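Local coordinates for protein aminotransferase AspB (Helicobacter pylori 26695, PDB 3EZS) that probably binds pyridoxal 5'-phosphate and transfers amino groups, as expected of a class I and II aminotransferase, at residues A[120-123]-A[124-128]; A[198-201]-A[202-206]. One frame throughout, in Å; residues are numbered along the deposited sequence.

Overall arrangement
Both contacts are local and lie in series along the chain, the first closing before the second opens, so they neither nest nor cross. Contact 1 comes first: residues 120-128 form helix 120-127 and its exit, a helical turn that closes no loop, between strands 110-115 and 131-136 at one margin of the mixed sheet. The chain then runs through strands 157-160 and 189-193 to contact 2, where residues 198-206 close a short reversal within the loop leading to helix 208-214, beside helices 62-76 and 280-299. The centres of contacts 1 and 2 are 29 Å apart, on opposite sides of the chain's centre. Ile120 and Phe127 of contact 1 pack on the second subunit; contact 2 touches no other chain.

Contact 1. Residues A[120-123]-A[124-128]; sequences IYEG and AAKFI
Ala124, Ala125, Lys126 and Phe127 each give their backbone N-H to the carbonyl four residues earlier, the defining alpha-helical pattern. Ala124 N lies 2.9 Å from Ile120 O with an N-H...O angle of 163°, Ala125 N is 3.2 Å from Tyr121 O, and Lys126 N is 2.9 Å from Glu122 O. Phe127 N closes the series on Gly123 O, also at 2.9 Å. Helix 120-127 connects the parallel neighbouring strands 110-115 and 131-136, a beta-alpha-beta crossover, and Tyr121 and Ala125 pack on Tyr113 and Ile111 of the first strand.

Side-chain carbons pack against carbonyl oxygens of the preceding turn: Ala124 CB sits 3.5 Å from Tyr121 O, and Lys126 CG 3.4 Å from Glu122 O. With CG anti to its own carbonyl carbon (chi1 -77°), Lys126 lays CG alongside Glu122 O. Phe127 instead has CG anti to the backbone N (chi1 -171°), and its ring meets Phe96 and, across the subunit interface, Phe256 of the second subunit.

The charged ends approach without pairing: Glu122 OE1 and Lys126 NZ remain 4.5 Å apart. Glu122 makes a salt bridge to Arg342, and Lys126 a hydrogen bond to Thr3 O. Tyr121 OH is hydrogen-bonded to Asp193 OD2. The opposite charges one turn apart probably still attract mildly, but the partners that meet these polar ends directly, Arg342, Thr3 and Asp193, lie outside the helix.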
ATOM      1  N   ILE A 120     -14.194  -4.895   4.758  1.00 44.69           N
ATOM      2  CA  ILE A 120     -13.075  -4.031   5.115  1.00 44.33           C
ATOM      3  C   ILE A 120     -13.490  -2.970   6.157  1.00 43.03           C
ATOM      4  O   ILE A 120     -12.665  -2.572   6.975  1.00 41.91           O
ATOM      5  CB  ILE A 120     -12.387  -3.417   3.848  1.00 46.90           C
ATOM      6  CG1 ILE A 120     -10.984  -2.900   4.186  1.00 52.65           C
ATOM      7  CG2 ILE A 120     -13.226  -2.338   3.215  1.00 46.14           C
ATOM      8  CD1 ILE A 120     -10.042  -4.013   4.603  1.00 58.11           C
ATOM      9  N   TYR A 121     -14.766  -2.557   6.186  1.00 42.87           N
ATOM     10  CA  TYR A 121     -15.192  -1.557   7.185  1.00 41.92           C
ATOM     11  C   TYR A 121     -14.983  -2.092   8.600  1.00 43.50           C
ATOM     12  O   TYR A 121     -14.599  -1.337   9.494  1.00 44.50           O
ATOM     13  CB  TYR A 121     -16.654  -1.109   7.049  1.00 41.65           C
ATOM     14  CG  TYR A 121     -17.127  -0.730   5.670  1.00 38.52           C
ATOM     15  CD1 TYR A 121     -16.250  -0.220   4.716  1.00 35.94           C
ATOM     16  CD2 TYR A 121     -18.488  -0.818   5.340  1.00 37.21           C
ATOM     17  CE1 TYR A 121     -16.701   0.119   3.434  1.00 40.92           C
ATOM     18  CE2 TYR A 121     -18.950  -0.473   4.076  1.00 33.06           C
ATOM     19  CZ  TYR A 121     -18.046   0.010   3.125  1.00 37.59           C
ATOM     20  OH  TYR A 121     -18.477   0.353   1.861  1.00 39.32           O
ATOM     21  N   GLU A 122     -15.223  -3.387   8.803  1.00 42.36           N
ATOM     22  CA  GLU A 122     -15.045  -4.000  10.126  1.00 42.16           C
ATOM     23  C   GLU A 122     -13.570  -4.171  10.486  1.00 41.55           C
ATOM     24  O   GLU A 122     -13.180  -4.032  11.661  1.00 40.17           O
ATOM     25  CB  GLU A 122     -15.714  -5.361  10.178  1.00 42.57           C
ATOM     26  CG  GLU A 122     -15.712  -5.972  11.550  1.00 44.68           C
ATOM     27  CD  GLU A 122     -16.352  -7.310  11.557  1.00 40.37           C
ATOM     28  OE1 GLU A 122     -15.760  -8.215  10.957  1.00 44.28           O
ATOM     29  OE2 GLU A 122     -17.418  -7.467  12.190  1.00 43.67           O
ATOM     30  N   GLY A 123     -12.770  -4.525   9.484  1.00 40.84           N
ATOM     31  CA  GLY A 123     -11.333  -4.642   9.659  1.00 41.48           C
ATOM     32  C   GLY A 123     -10.746  -3.304  10.106  1.00 40.52           C
ATOM     33  O   GLY A 123      -9.906  -3.252  11.006  1.00 39.12           O
ATOM     34  N   ALA A 124     -11.197  -2.235   9.460  1.00 38.32           N
ATOM     35  CA  ALA A 124     -10.779  -0.887   9.769  1.00 38.12           C
ATOM     36  C   ALA A 124     -11.055  -0.542  11.230  1.00 41.17           C
ATOM     37  O   ALA A 124     -10.182  -0.002  11.921  1.00 43.17           O
ATOM     38  CB  ALA A 124     -11.504   0.103   8.829  1.00 38.80           C
ATOM     39  N   ALA A 125     -12.270  -0.859  11.697  1.00 41.72           N
ATOM     40  CA  ALA A 125     -12.675  -0.622  13.087  1.00 41.11           C
ATOM     41  C   ALA A 125     -11.854  -1.450  14.062  1.00 40.68           C
ATOM     42  O   ALA A 125     -11.518  -0.995  15.153  1.00 41.16           O
ATOM     43  CB  ALA A 125     -14.173  -0.942  13.258  1.00 41.98           C
ATOM     44  N   LYS A 126     -11.564  -2.691  13.697  1.00 41.88           N
ATOM     45  CA  LYS A 126     -10.749  -3.548  14.559  1.00 43.89           C
ATOM     46  C   LYS A 126      -9.329  -3.002  14.689  1.00 44.06           C
ATOM     47  O   LYS A 126      -8.773  -2.974  15.775  1.00 42.14           O
ATOM     48  CB  LYS A 126     -10.670  -4.972  14.008  1.00 45.72           C
ATOM     49  CG  LYS A 126     -11.893  -5.844  14.230  1.00 46.42           C
ATOM     50  CD  LYS A 126     -11.632  -7.191  13.579  1.00 51.45           C
ATOM     51  CE  LYS A 126     -12.643  -8.227  13.970  1.00 56.81           C
ATOM     52  NZ  LYS A 126     -12.204  -9.506  13.376  1.00 56.94           N
ATOM     53  N   PHE A 127      -8.759  -2.551  13.571  1.00 44.87           N
ATOM     54  CA  PHE A 127      -7.389  -2.031  13.566  1.00 47.34           C
ATOM     55  C   PHE A 127      -7.176  -0.820  14.483  1.00 48.37           C
ATOM     56  O   PHE A 127      -6.110  -0.692  15.092  1.00 48.61           O
ATOM     57  CB  PHE A 127      -6.936  -1.716  12.138  1.00 48.96           C
ATOM     58  CG  PHE A 127      -5.470  -1.376  12.021  1.00 51.93           C
ATOM     59  CD1 PHE A 127      -4.497  -2.216  12.568  1.00 53.26           C
ATOM     60  CD2 PHE A 127      -5.060  -0.257  11.310  1.00 56.02           C
ATOM     61  CE1 PHE A 127      -3.152  -1.921  12.448  1.00 54.06           C
ATOM     62  CE2 PHE A 127      -3.699   0.041  11.173  1.00 58.10           C
ATOM     63  CZ  PHE A 127      -2.751  -0.793  11.744  1.00 54.03           C
ATOM     64  N   ILE A 128      -8.185   0.050  14.595  1.00 47.31           N
ATOM     65  CA  ILE A 128      -8.101   1.221  15.488  1.00 45.75           C
ATOM     66  C   ILE A 128      -8.841   0.934  16.823  1.00 45.69           C
ATOM     67  O   ILE A 128      -9.082   1.830  17.615  1.00 47.37           O
ATOM     68  CB  ILE A 128      -8.593   2.527  14.750  1.00 45.94           C
ATOM     69  CG1 ILE A 128      -8.210   3.817  15.510  1.00 51.59           C
ATOM     70  CG2 ILE A 128     -10.118   2.465  14.461  1.00 39.25           C
ATOM     71  CD1 ILE A 128      -6.702   3.998  15.837  1.00 44.73           C
TER

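Contact 2. Residues A[198-201]-A[202-206]; sequences EIYE and NTPPP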
ATOM      1  N   GLU A 198     -20.443   4.846 -10.756  1.00 40.90           N
ATOM      2  CA  GLU A 198     -20.469   4.762 -12.212  1.00 42.15           C
ATOM      3  C   GLU A 198     -21.185   3.510 -12.714  1.00 42.09           C
ATOM      4  O   GLU A 198     -21.216   3.264 -13.918  1.00 41.80           O
ATOM      5  CB  GLU A 198     -19.037   4.801 -12.768  1.00 43.97           C
ATOM      6  CG  GLU A 198     -18.359   6.162 -12.706  1.00 44.84           C
ATOM      7  CD  GLU A 198     -18.802   7.060 -13.840  1.00 52.81           C
ATOM      8  OE1 GLU A 198     -19.965   7.494 -13.828  1.00 51.70           O
ATOM      9  OE2 GLU A 198     -17.988   7.318 -14.759  1.00 51.97           O
ATOM     10  N   ILE A 199     -21.749   2.723 -11.794  1.00 41.78           N
ATOM     11  CA  ILE A 199     -22.464   1.503 -12.128  1.00 40.35           C
ATOM     12  C   ILE A 199     -23.917   1.819 -11.853  1.00 41.68           C
ATOM     13  O   ILE A 199     -24.368   1.763 -10.726  1.00 43.45           O
ATOM     14  CB  ILE A 199     -21.977   0.274 -11.291  1.00 39.97           C
ATOM     15  CG1 ILE A 199     -20.438   0.168 -11.294  1.00 43.10           C
ATOM     16  CG2 ILE A 199     -22.621  -1.024 -11.808  1.00 37.13           C
ATOM     17  CD1 ILE A 199     -19.811   0.227 -12.708  1.00 45.12           C
ATOM     18  N   TYR A 200     -24.646   2.201 -12.891  1.00 42.28           N
ATOM     19  CA  TYR A 200     -26.035   2.578 -12.742  1.00 41.61           C
ATOM     20  C   TYR A 200     -26.757   2.364 -14.067  1.00 43.93           C
ATOM     21  O   TYR A 200     -26.144   2.328 -15.136  1.00 42.49           O
ATOM     22  CB  TYR A 200     -26.169   4.024 -12.239  1.00 40.65           C
ATOM     23  CG  TYR A 200     -25.599   5.064 -13.171  1.00 38.78           C
ATOM     24  CD1 TYR A 200     -26.375   5.650 -14.159  1.00 40.09           C
ATOM     25  CD2 TYR A 200     -24.276   5.459 -13.063  1.00 38.24           C
ATOM     26  CE1 TYR A 200     -25.834   6.617 -15.019  1.00 43.67           C
ATOM     27  CE2 TYR A 200     -23.727   6.411 -13.912  1.00 39.33           C
ATOM     28  CZ  TYR A 200     -24.502   6.980 -14.876  1.00 40.99           C
ATOM     29  OH  TYR A 200     -23.934   7.910 -15.696  1.00 41.16           O
ATOM     30  N   GLU A 201     -28.075   2.249 -13.978  1.00 44.69           N
ATOM     31  CA  GLU A 201     -28.900   1.865 -15.107  1.00 45.17           C
ATOM     32  C   GLU A 201     -29.531   3.018 -15.856  1.00 46.97           C
ATOM     33  O   GLU A 201     -29.524   3.030 -17.078  1.00 46.26           O
ATOM     34  CB  GLU A 201     -30.001   0.936 -14.580  1.00 44.78           C
ATOM     35  CG  GLU A 201     -30.931   0.359 -15.616  1.00 43.37           C
ATOM     36  CD  GLU A 201     -32.115  -0.329 -14.981  1.00 45.46           C
ATOM     37  OE1 GLU A 201     -31.982  -0.833 -13.847  1.00 46.15           O
ATOM     38  OE2 GLU A 201     -33.176  -0.369 -15.622  1.00 44.38           O
ATOM     39  N   ASN A 202     -30.123   3.957 -15.123  1.00 49.22           N
ATOM     40  CA  ASN A 202     -30.816   5.089 -15.735  1.00 49.67           C
ATOM     41  C   ASN A 202     -30.169   6.411 -15.294  1.00 49.47           C
ATOM     42  O   ASN A 202     -29.223   6.898 -15.912  1.00 48.86           O
ATOM     43  CB  ASN A 202     -32.324   5.067 -15.349  1.00 50.45           C
ATOM     44  CG  ASN A 202     -33.020   3.761 -15.700  1.00 54.31           C
ATOM     45  OD1 ASN A 202     -32.765   3.163 -16.741  1.00 67.40           O
ATOM     46  ND2 ASN A 202     -33.936   3.326 -14.829  1.00 61.44           N
ATOM     47  N   THR A 203     -30.651   6.947 -14.181  1.00 48.68           N
ATOM     48  CA  THR A 203     -30.203   8.220 -13.684  1.00 49.14           C
ATOM     49  C   THR A 203     -28.946   8.023 -12.814  1.00 46.11           C
ATOM     50  O   THR A 203     -28.880   7.083 -12.003  1.00 44.56           O
ATOM     51  CB  THR A 203     -31.378   8.959 -12.965  1.00 51.24           C
ATOM     52  OG1 THR A 203     -30.884  10.132 -12.301  1.00 60.00           O
ATOM     53  CG2 THR A 203     -32.089   8.053 -11.957  1.00 56.04           C
ATOM     54  N   PRO A 204     -27.924   8.874 -13.008  1.00 43.86           N
ATOM     55  CA  PRO A 204     -26.722   8.661 -12.217  1.00 44.36           C
ATOM     56  C   PRO A 204     -26.942   8.958 -10.734  1.00 43.44           C
ATOM     57  O   PRO A 204     -27.665   9.877 -10.412  1.00 45.38           O
ATOM     58  CB  PRO A 204     -25.707   9.650 -12.815  1.00 45.23           C
ATOM     59  CG  PRO A 204     -26.330  10.175 -14.068  1.00 45.24           C
ATOM     60  CD  PRO A 204     -27.794  10.025 -13.919  1.00 43.67           C
ATOM     61  N   PRO A 205     -26.346   8.167  -9.836  1.00 42.62           N
ATOM     62  CA  PRO A 205     -26.522   8.449  -8.408  1.00 41.59           C
ATOM     63  C   PRO A 205     -25.767   9.712  -7.953  1.00 42.70           C
ATOM     64  O   PRO A 205     -24.734  10.066  -8.517  1.00 39.68           O
ATOM     65  CB  PRO A 205     -25.919   7.220  -7.740  1.00 41.10           C
ATOM     66  CG  PRO A 205     -24.858   6.778  -8.702  1.00 43.74           C
ATOM     67  CD  PRO A 205     -25.492   6.981 -10.053  1.00 43.76           C
ATOM     68  N   PRO A 206     -26.278  10.400  -6.930  1.00 42.77           N
ATOM     69  CA  PRO A 206     -25.576  11.596  -6.504  1.00 41.12           C
ATOM     70  C   PRO A 206     -24.391  11.330  -5.575  1.00 41.54           C
ATOM     71  O   PRO A 206     -24.389  10.345  -4.814  1.00 40.23           O
ATOM     72  CB  PRO A 206     -26.650  12.368  -5.763  1.00 43.39           C
ATOM     73  CG  PRO A 206     -27.589  11.323  -5.237  1.00 45.47           C
ATOM     74  CD  PRO A 206     -27.496  10.144  -6.145  1.00 42.74           C
TER
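The loop between strand 189-193 and helix 208-214 reverses here so that a tyrosine ring lies against the first two of three consecutive prolines, Pro204 and Pro205. Pro204 CA stands over the face of the Tyr200 ring, 3.6 Å from its centroid and 14° off the normal, which meets the geometry of a CH-pi contact. Beside it, Pro204 CB approaches Tyr200 CZ at 3.6 Å, the pyrrolidine crossing the phenol obliquely. Pro205 adds a second contact: its CD reaches Tyr200 CD2 at 3.6 Å, with the two side chains at about a right angle. Asn202 O lies at the ring edge, near its plane, 3.5 Å from Tyr200 CE1; Glu198 OE1 is also at the edge. Tyr200 CG lies between the backbone N and the carbonyl carbon (chi1 62°), which turns the ring's face to Pro204 CA.

This tyrosine-proline packing belongs to a loop of the aminotransferase fold whose backbone and acidic side chains meet arginines of flanking helices: Arg75 of helix 62-76 makes a salt bridge to Glu198 OE1 and a hydrogen bond to Pro205 O, and Arg286 of helix 280-299 a hydrogen bond to Tyr200 O.

Glu201 and Asn202 run side by side and point the same way, the carboxylate and amide planes 64° apart. Asn202 OD1 comes to 3.5 Å from Glu201 CG. Lys294 joins these neighbours, making a salt bridge to Glu201 OE2 and a hydrogen bond to Asn202 OD1, while Arg297 pairs with the other carboxylate oxygen, Glu201 OE1.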